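Local structure of uncharacterized protein (Pseudomonas syringae pv. tomato, 3K4I) at residues C[17-22]-C[192-197]; C[136-141]-C[159-164]. The protein is of unknown function but belongs to the aldolase/RraA family and forms an assembly of three chains. All blocks are in the same frame, centred on the assembly; numbering follows the deposited sequence.

Going from the N terminus, the chain meets interaction 1 first: helix 14-19 and the turn after it face the long helix 186-207, so 17-22 and 192-197 close a loop of 169 residues that takes in every strand of the mixed sheet. Interaction 2 lies wholly within that loop. It is far more local, with 17 residues between segments 136-141 and 159-164, which bring the end of strand 135-137 near the hairpin of strands 158-160 and 163-165. The two contacts do not touch: their centres are 24 Å apart, on opposite sides of the chain's centre. Interaction 1 joins an early helix to a late one at the surface, while interaction 2 ties a hairpin to the sheet.

Interaction 1: C[17-22]-C[192-197]; sequences LDECEH and RARAVE
A helix-to-helix salt bridge at the protein surface joins Glu-19, on helix 14-19, to Arg-194, on the long helix 186-207. These two residues also have the closest CA atoms of the two segments, 8.5 Å apart, so the backbones stay well separated and long side chains span the gap. Glu-19 OE1 does the touching, 2.6 Å from Arg-194 NH2. The same oxygen lies 3.3 Å from Arg-194 NE, but it approaches the guanidinium obliquely. With the two flat groups 79° apart, the side-by-side, two-pronged pairing of carboxylate and guanidinium does not form, and one oxygen carries the bridge. Arg-194 starts with CG anti to the backbone N (chi1 -164°), then bends at chi2 and chi3, which brings NH2 round to the glutamate.

The second approach pairs two acceptors: Glu-197 OE1 sits 2.9 Å from His-22 O. Two acceptors would be expected to repel, and a bound magnesium ion lies about 5 Å from the Glu-197 side chain; its positive charge could ease the approach. The other oxygen, Glu-197 OE2, is held by Ser-27 OG and Asp-24 N, which anchors the carboxylate at the start of helix 25-33. That helix also packs against 192-197, with Ala-193 resting on Ser-27 and Leu-28. On the 17-22 side, Leu-17 and Cys-20 turn to the sheet and pack on strands 53-63 and 170-174.

Interaction 2: C[136-141]-C[159-164]; sequences FSRGRF and VIDGIT
Arg-138 reaches out near the end of strand 135-137 and meets Asp-161 and Ile-160 through its NH2. That nitrogen gives a hydrogen bond to Asp-161 OD1, 2.9 Å long with an N-H...O angle of 151°, as part of a salt bridge. The two side chains come from opposite directions, their planar groups 77° apart. Seen from the aspartate, the donor stands above the carboxylate, 36° out of its plane; seen from the arginine, the oxygen is near the guanidinium edge, tilted a little from its plane. Ile-160 CG2 lies at that edge too, 3.4 Å from NH2, where the methyl packs against the charged group.

The rest of the guanidinium is also engaged: NE forms a salt bridge with Asp-119 OD1, and NH1 donates to the carbonyl of Pro-42. With each nitrogen holding a partner, rotation of the group should be tightly restricted, and two carboxylates probably share its charge. The chain is extended from CG to NE, which carries the guanidinium across to the hairpin.

Asp-161 sits at the tip of that β-hairpin, in a two-residue type I' turn from Ile-160 to Ile-163. Both turn ends are bonded: Ile-160 N to Ile-163 O at 2.8 Å, and Ile-163 N to Ile-160 O at 2.9 Å. Asp-161 and Gly-162 both take positive phi there.

Back on 136-141, Ser-137 OG donates to Gly-139 O at 2.8 Å, reaching the backbone two residues along. Ser-137 O accepts from Gln-47 NE2, and Arg-138 O from His-95 NE2. Further along, Arg-140 packs on Gly-175 of the second subunit and Phe-141 on Leu-41 of that same neighbouring chain.

Interaction 1: C[17-22]-C[192-197]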
ATOM      1  N   LEU C  17     -25.191  -7.968 -13.894  1.00 11.12           N
ATOM      2  CA  LEU C  17     -23.976  -8.402 -13.197  1.00 12.13           C
ATOM      3  C   LEU C  17     -22.916  -8.900 -14.182  1.00 12.59           C
ATOM      4  O   LEU C  17     -21.731  -8.579 -14.037  1.00 12.08           O
ATOM      5  CB  LEU C  17     -24.305  -9.475 -12.144  1.00 13.76           C
ATOM      6  CG  LEU C  17     -25.230  -9.014 -11.011  1.00 11.47           C
ATOM      7  CD1 LEU C  17     -26.066 -10.156 -10.408  1.00 15.38           C
ATOM      8  CD2 LEU C  17     -24.466  -8.288  -9.903  1.00 15.26           C
ATOM      9  N   ASP C  18     -23.344  -9.641 -15.207  1.00 13.19           N
ATOM     10  CA  ASP C  18     -22.389 -10.169 -16.176  1.00 14.27           C
ATOM     11  C   ASP C  18     -21.675  -9.050 -16.923  1.00 13.90           C
ATOM     12  O   ASP C  18     -20.452  -9.099 -17.091  1.00 13.85           O
ATOM     13  CB  ASP C  18     -23.040 -11.192 -17.122  1.00 15.80           C
ATOM     14  CG  ASP C  18     -23.538 -12.430 -16.379  1.00 13.87           C
ATOM     15  OD1 ASP C  18     -22.905 -12.803 -15.365  1.00 17.69           O
ATOM     16  OD2 ASP C  18     -24.559 -13.018 -16.784  1.00 17.83           O
ATOM     17  N   GLU C  19     -22.433  -8.027 -17.318  1.00 14.07           N
ATOM     18  CA  GLU C  19     -21.886  -6.846 -17.979  1.00 14.45           C
ATOM     19  C   GLU C  19     -20.765  -6.180 -17.193  1.00 13.30           C
ATOM     20  O   GLU C  19     -19.818  -5.691 -17.794  1.00 12.26           O
ATOM     21  CB  GLU C  19     -22.960  -5.812 -18.224  1.00 14.99           C
ATOM     22  CG  GLU C  19     -24.007  -6.235 -19.222  1.00 30.63           C
ATOM     23  CD  GLU C  19     -24.883  -5.073 -19.629  1.00 16.89           C
ATOM     24  OE1 GLU C  19     -24.486  -4.351 -20.560  1.00 31.04           O
ATOM     25  OE2 GLU C  19     -25.955  -4.881 -19.005  1.00 31.20           O
ATOM     26  N   CYS C  20     -20.887  -6.166 -15.861  1.00 13.73           N
ATOM     27  CA  CYS C  20     -19.882  -5.555 -14.964  1.00 13.84           C
ATOM     28  C   CYS C  20     -18.521  -6.251 -14.941  1.00 15.28           C
ATOM     29  O   CYS C  20     -17.542  -5.719 -14.403  1.00 14.55           O
ATOM     30  CB  CYS C  20     -20.444  -5.479 -13.548  1.00 14.43           C
ATOM     31  SG  CYS C  20     -21.532  -4.078 -13.293  1.00 14.74           S
ATOM     32  N   GLU C  21     -18.457  -7.446 -15.522  1.00 16.93           N
ATOM     33  CA  GLU C  21     -17.191  -8.143 -15.790  1.00 18.05           C
ATOM     34  C   GLU C  21     -16.239  -7.311 -16.633  1.00 18.32           C
ATOM     35  O   GLU C  21     -15.025  -7.476 -16.538  1.00 19.80           O
ATOM     36  CB  GLU C  21     -17.445  -9.451 -16.546  1.00 19.13           C
ATOM     37  CG  GLU C  21     -17.780 -10.663 -15.689  1.00 28.78           C
ATOM     38  CD  GLU C  21     -18.047 -11.918 -16.518  1.00 21.17           C
ATOM     39  OE1 GLU C  21     -17.443 -12.081 -17.620  1.00 29.27           O
ATOM     40  OE2 GLU C  21     -18.875 -12.748 -16.064  1.00 28.86           O
ATOM     41  N   HIS C  22     -16.789  -6.445 -17.475  1.00 18.13           N
ATOM     42  CA  HIS C  22     -15.995  -5.634 -18.400  1.00 18.67           C
ATOM     43  C   HIS C  22     -16.092  -4.143 -18.100  1.00 18.06           C
ATOM     44  O   HIS C  22     -15.778  -3.313 -18.968  1.00 17.89           O
ATOM     45  CB  HIS C  22     -16.422  -5.890 -19.853  1.00 20.53           C
ATOM     46  CG  HIS C  22     -16.499  -7.343 -20.207  1.00 22.99           C
ATOM     47  ND1 HIS C  22     -15.408  -8.055 -20.662  1.00 22.69           N
ATOM     48  CD2 HIS C  22     -17.534  -8.217 -20.175  1.00 22.07           C
ATOM     49  CE1 HIS C  22     -15.771  -9.304 -20.901  1.00 22.26           C
ATOM     50  NE2 HIS C  22     -17.054  -9.429 -20.610  1.00 22.99           N
ATOM     51  N   ARG C 192     -25.159   3.347 -18.483  1.00  8.05           N
ATOM     52  CA  ARG C 192     -24.389   4.570 -18.646  1.00  7.86           C
ATOM     53  C   ARG C 192     -22.869   4.314 -18.632  1.00  7.22           C
ATOM     54  O   ARG C 192     -22.130   4.917 -19.425  1.00  7.48           O
ATOM     55  CB  ARG C 192     -24.778   5.604 -17.569  1.00  8.31           C
ATOM     56  CG  ARG C 192     -26.142   6.221 -17.854  1.00  8.96           C
ATOM     57  CD  ARG C 192     -26.608   7.093 -16.710  1.00 10.54           C
ATOM     58  NE  ARG C 192     -27.926   7.664 -16.995  1.00 10.30           N
ATOM     59  CZ  ARG C 192     -28.216   8.961 -16.938  1.00 13.21           C
ATOM     60  NH1 ARG C 192     -27.296   9.843 -16.564  1.00 10.58           N
ATOM     61  NH2 ARG C 192     -29.447   9.368 -17.238  1.00 11.27           N
ATOM     62  N   ALA C 193     -22.424   3.390 -17.775  1.00  6.83           N
ATOM     63  CA  ALA C 193     -21.012   3.068 -17.645  1.00  4.63           C
ATOM     64  C   ALA C 193     -20.489   2.472 -18.944  1.00  6.19           C
ATOM     65  O   ALA C 193     -19.386   2.761 -19.367  1.00  6.34           O
ATOM     66  CB  ALA C 193     -20.761   2.091 -16.473  1.00  4.85           C
ATOM     67  N   ARG C 194     -21.303   1.633 -19.574  1.00  6.66           N
ATOM     68  CA  ARG C 194     -20.878   1.050 -20.832  1.00  9.33           C
ATOM     69  C   ARG C 194     -20.646   2.119 -21.918  1.00  9.88           C
ATOM     70  O   ARG C 194     -19.721   2.007 -22.742  1.00 10.15           O
ATOM     71  CB  ARG C 194     -21.953   0.074 -21.282  1.00 12.37           C
ATOM     72  CG  ARG C 194     -21.474  -0.860 -22.329  1.00 31.40           C
ATOM     73  CD  ARG C 194     -22.604  -1.188 -23.236  1.00 18.64           C
ATOM     74  NE  ARG C 194     -23.723  -1.823 -22.541  1.00 32.05           N
ATOM     75  CZ  ARG C 194     -24.702  -2.470 -23.166  1.00 20.79           C
ATOM     76  NH1 ARG C 194     -24.683  -2.597 -24.496  1.00 32.63           N
ATOM     77  NH2 ARG C 194     -25.686  -3.019 -22.469  1.00 32.32           N
ATOM     78  N   ALA C 195     -21.528   3.114 -21.955  1.00  9.40           N
ATOM     79  CA  ALA C 195     -21.443   4.227 -22.876  1.00  9.06           C
ATOM     80  C   ALA C 195     -20.211   5.096 -22.590  1.00  7.88           C
ATOM     81  O   ALA C 195     -19.532   5.547 -23.511  1.00  7.46           O
ATOM     82  CB  ALA C 195     -22.727   5.056 -22.813  1.00  9.05           C
ATOM     83  N   VAL C 196     -19.928   5.350 -21.304  1.00  6.77           N
ATOM     84  CA  VAL C 196     -18.697   6.039 -20.924  1.00  7.32           C
ATOM     85  C   VAL C 196     -17.434   5.307 -21.429  1.00  8.52           C
ATOM     86  O   VAL C 196     -16.532   5.929 -22.014  1.00  9.40           O
ATOM     87  CB  VAL C 196     -18.624   6.216 -19.387  1.00  8.47           C
ATOM     88  CG1 VAL C 196     -17.239   6.743 -18.964  1.00  9.03           C
ATOM     89  CG2 VAL C 196     -19.711   7.147 -18.918  1.00  9.99           C
ATOM     90  N   GLU C 197     -17.400   3.990 -21.248  1.00  8.49           N
ATOM     91  CA  GLU C 197     -16.259   3.183 -21.678  1.00 10.64           C
ATOM     92  C   GLU C 197     -16.103   3.254 -23.187  1.00 10.52           C
ATOM     93  O   GLU C 197     -14.985   3.401 -23.685  1.00 10.04           O
ATOM     94  CB  GLU C 197     -16.363   1.722 -21.190  1.00 12.37           C
ATOM     95  CG  GLU C 197     -16.111   1.629 -19.670  1.00 21.05           C
ATOM     96  CD  GLU C 197     -15.514   0.309 -19.188  1.00 15.22           C
ATOM     97  OE1 GLU C 197     -15.381  -0.636 -20.015  1.00 21.65           O
ATOM     98  OE2 GLU C 197     -15.174   0.239 -17.976  1.00 20.47           O
TER

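Interaction 2: C[136-141]-C[159-164]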
ATOM      1  N   PHE C 136     -10.707  -5.969   0.002  1.00  6.00           N
ATOM      2  CA  PHE C 136     -10.505  -4.540   0.012  1.00  5.96           C
ATOM      3  C   PHE C 136     -10.675  -4.059   1.433  1.00  5.07           C
ATOM      4  O   PHE C 136     -11.652  -4.428   2.095  1.00  5.82           O
ATOM      5  CB  PHE C 136     -11.535  -3.936  -0.931  1.00  6.46           C
ATOM      6  CG  PHE C 136     -11.442  -4.491  -2.305  1.00  4.75           C
ATOM      7  CD1 PHE C 136     -10.692  -3.838  -3.285  1.00  5.89           C
ATOM      8  CD2 PHE C 136     -12.045  -5.706  -2.617  1.00  6.33           C
ATOM      9  CE1 PHE C 136     -10.581  -4.370  -4.567  1.00  7.09           C
ATOM     10  CE2 PHE C 136     -11.903  -6.274  -3.909  1.00  7.00           C
ATOM     11  CZ  PHE C 136     -11.167  -5.597  -4.877  1.00  5.72           C
ATOM     12  N   SER C 137      -9.733  -3.259   1.928  1.00  5.91           N
ATOM     13  CA  SER C 137      -9.795  -2.833   3.314  1.00  5.24           C
ATOM     14  C   SER C 137      -8.940  -1.604   3.526  1.00  5.69           C
ATOM     15  O   SER C 137      -8.193  -1.203   2.644  1.00  6.85           O
ATOM     16  CB  SER C 137      -9.253  -3.948   4.226  1.00  5.67           C
ATOM     17  OG  SER C 137      -7.858  -4.114   4.024  1.00  5.35           O
ATOM     18  N   ARG C 138      -9.027  -1.039   4.725  1.00  5.70           N
ATOM     19  CA  ARG C 138      -8.181   0.091   5.096  1.00  6.71           C
ATOM     20  C   ARG C 138      -6.775  -0.330   5.503  1.00  7.42           C
ATOM     21  O   ARG C 138      -5.954   0.497   5.939  1.00  9.66           O
ATOM     22  CB  ARG C 138      -8.817   0.874   6.235  1.00  6.17           C
ATOM     23  CG  ARG C 138     -10.156   1.498   5.839  1.00  6.69           C
ATOM     24  CD  ARG C 138     -10.647   2.530   6.864  1.00  5.99           C
ATOM     25  NE  ARG C 138     -12.035   2.871   6.529  1.00  7.61           N
ATOM     26  CZ  ARG C 138     -12.419   3.604   5.480  1.00  5.77           C
ATOM     27  NH1 ARG C 138     -11.530   4.129   4.663  1.00  8.22           N
ATOM     28  NH2 ARG C 138     -13.729   3.813   5.256  1.00  9.06           N
ATOM     29  N   GLY C 139      -6.488  -1.613   5.418  1.00  6.53           N
ATOM     30  CA  GLY C 139      -5.153  -2.064   5.816  1.00  6.16           C
ATOM     31  C   GLY C 139      -5.108  -3.467   6.347  1.00  5.50           C
ATOM     32  O   GLY C 139      -6.098  -4.225   6.248  1.00  5.18           O
ATOM     33  N   ARG C 140      -3.959  -3.782   6.920  1.00  5.26           N
ATOM     34  CA  ARG C 140      -3.588  -5.128   7.333  1.00  5.85           C
ATOM     35  C   ARG C 140      -3.135  -5.121   8.776  1.00  6.47           C
ATOM     36  O   ARG C 140      -2.339  -4.259   9.168  1.00  7.78           O
ATOM     37  CB  ARG C 140      -2.454  -5.647   6.457  1.00  6.38           C
ATOM     38  CG  ARG C 140      -2.747  -5.614   4.939  1.00  5.29           C
ATOM     39  CD  ARG C 140      -1.481  -5.693   4.124  1.00  5.50           C
ATOM     40  NE  ARG C 140      -1.770  -5.953   2.699  1.00  7.06           N
ATOM     41  CZ  ARG C 140      -0.870  -6.434   1.842  1.00  5.01           C
ATOM     42  NH1 ARG C 140       0.384  -6.673   2.236  1.00  6.55           N
ATOM     43  NH2 ARG C 140      -1.208  -6.665   0.585  1.00  6.83           N
ATOM     44  N   PHE C 141      -3.657  -6.077   9.549  1.00  6.75           N
ATOM     45  CA  PHE C 141      -3.241  -6.275  10.949  1.00  6.21           C
ATOM     46  C   PHE C 141      -3.436  -7.744  11.322  1.00  6.10           C
ATOM     47  O   PHE C 141      -3.823  -8.529  10.479  1.00  5.31           O
ATOM     48  CB  PHE C 141      -4.013  -5.327  11.873  1.00  7.15           C
ATOM     49  CG  PHE C 141      -3.329  -5.055  13.192  1.00  5.98           C
ATOM     50  CD1 PHE C 141      -4.071  -4.979  14.368  1.00  8.06           C
ATOM     51  CD2 PHE C 141      -1.942  -4.873  13.260  1.00  8.74           C
ATOM     52  CE1 PHE C 141      -3.457  -4.713  15.602  1.00  6.94           C
ATOM     53  CE2 PHE C 141      -1.309  -4.601  14.504  1.00  6.42           C
ATOM     54  CZ  PHE C 141      -2.073  -4.527  15.669  1.00  9.35           C
ATOM     55  N   VAL C 159     -23.261   3.121   6.778  1.00  9.28           N
ATOM     56  CA  VAL C 159     -22.836   4.388   6.230  1.00 10.42           C
ATOM     57  C   VAL C 159     -21.316   4.479   6.396  1.00 12.32           C
ATOM     58  O   VAL C 159     -20.797   4.477   7.515  1.00 13.25           O
ATOM     59  CB  VAL C 159     -23.579   5.580   6.834  1.00 11.81           C
ATOM     60  CG1 VAL C 159     -23.159   6.860   6.110  1.00 15.56           C
ATOM     61  CG2 VAL C 159     -25.097   5.390   6.707  1.00 14.47           C
ATOM     62  N   ILE C 160     -20.607   4.510   5.273  1.00 12.21           N
ATOM     63  CA  ILE C 160     -19.130   4.523   5.288  1.00 13.18           C
ATOM     64  C   ILE C 160     -18.691   5.821   4.626  1.00 15.96           C
ATOM     65  O   ILE C 160     -18.981   6.040   3.471  1.00 16.04           O
ATOM     66  CB  ILE C 160     -18.549   3.299   4.535  1.00 12.31           C
ATOM     67  CG1 ILE C 160     -18.907   1.990   5.263  1.00 13.11           C
ATOM     68  CG2 ILE C 160     -17.023   3.412   4.330  1.00 13.59           C
ATOM     69  CD1 ILE C 160     -18.608   0.737   4.451  1.00 11.90           C
ATOM     70  N   ASP C 161     -17.998   6.678   5.369  1.00 19.14           N
ATOM     71  CA  ASP C 161     -17.570   7.981   4.826  1.00 21.08           C
ATOM     72  C   ASP C 161     -18.761   8.758   4.185  1.00 19.88           C
ATOM     73  O   ASP C 161     -18.603   9.351   3.126  1.00 20.78           O
ATOM     74  CB  ASP C 161     -16.434   7.810   3.772  1.00 23.39           C
ATOM     75  CG  ASP C 161     -15.181   7.088   4.314  1.00 24.51           C
ATOM     76  OD1 ASP C 161     -14.701   6.096   3.676  1.00 24.21           O
ATOM     77  OD2 ASP C 161     -14.655   7.519   5.356  1.00 25.16           O
ATOM     78  N   GLY C 162     -19.953   8.698   4.787  1.00 17.45           N
ATOM     79  CA  GLY C 162     -21.143   9.361   4.227  1.00 14.67           C
ATOM     80  C   GLY C 162     -21.860   8.672   3.071  1.00 13.21           C
ATOM     81  O   GLY C 162     -22.824   9.223   2.526  1.00 12.65           O
ATOM     82  N   ILE C 163     -21.381   7.483   2.692  1.00 10.54           N
ATOM     83  CA  ILE C 163     -21.981   6.689   1.612  1.00 10.83           C
ATOM     84  C   ILE C 163     -22.781   5.567   2.233  1.00  8.54           C
ATOM     85  O   ILE C 163     -22.260   4.769   2.981  1.00  8.51           O
ATOM     86  CB  ILE C 163     -20.893   6.095   0.676  1.00 11.15           C
ATOM     87  CG1 ILE C 163     -19.952   7.202   0.183  1.00 11.68           C
ATOM     88  CG2 ILE C 163     -21.504   5.334  -0.529  1.00 12.51           C
ATOM     89  CD1 ILE C 163     -20.672   8.251  -0.630  1.00 12.61           C
ATOM     90  N   THR C 164     -24.057   5.508   1.878  1.00  8.08           N
ATOM     91  CA  THR C 164     -24.953   4.498   2.370  1.00  7.86           C
ATOM     92  C   THR C 164     -24.837   3.245   1.489  1.00  9.07           C
ATOM     93  O   THR C 164     -24.808   3.370   0.264  1.00  9.87           O
ATOM     94  CB  THR C 164     -26.399   5.034   2.359  1.00  8.59           C
ATOM     95  OG1 THR C 164     -26.534   5.991   3.421  1.00 17.76           O
ATOM     96  CG2 THR C 164     -27.419   3.887   2.549  1.00 17.88           C
TER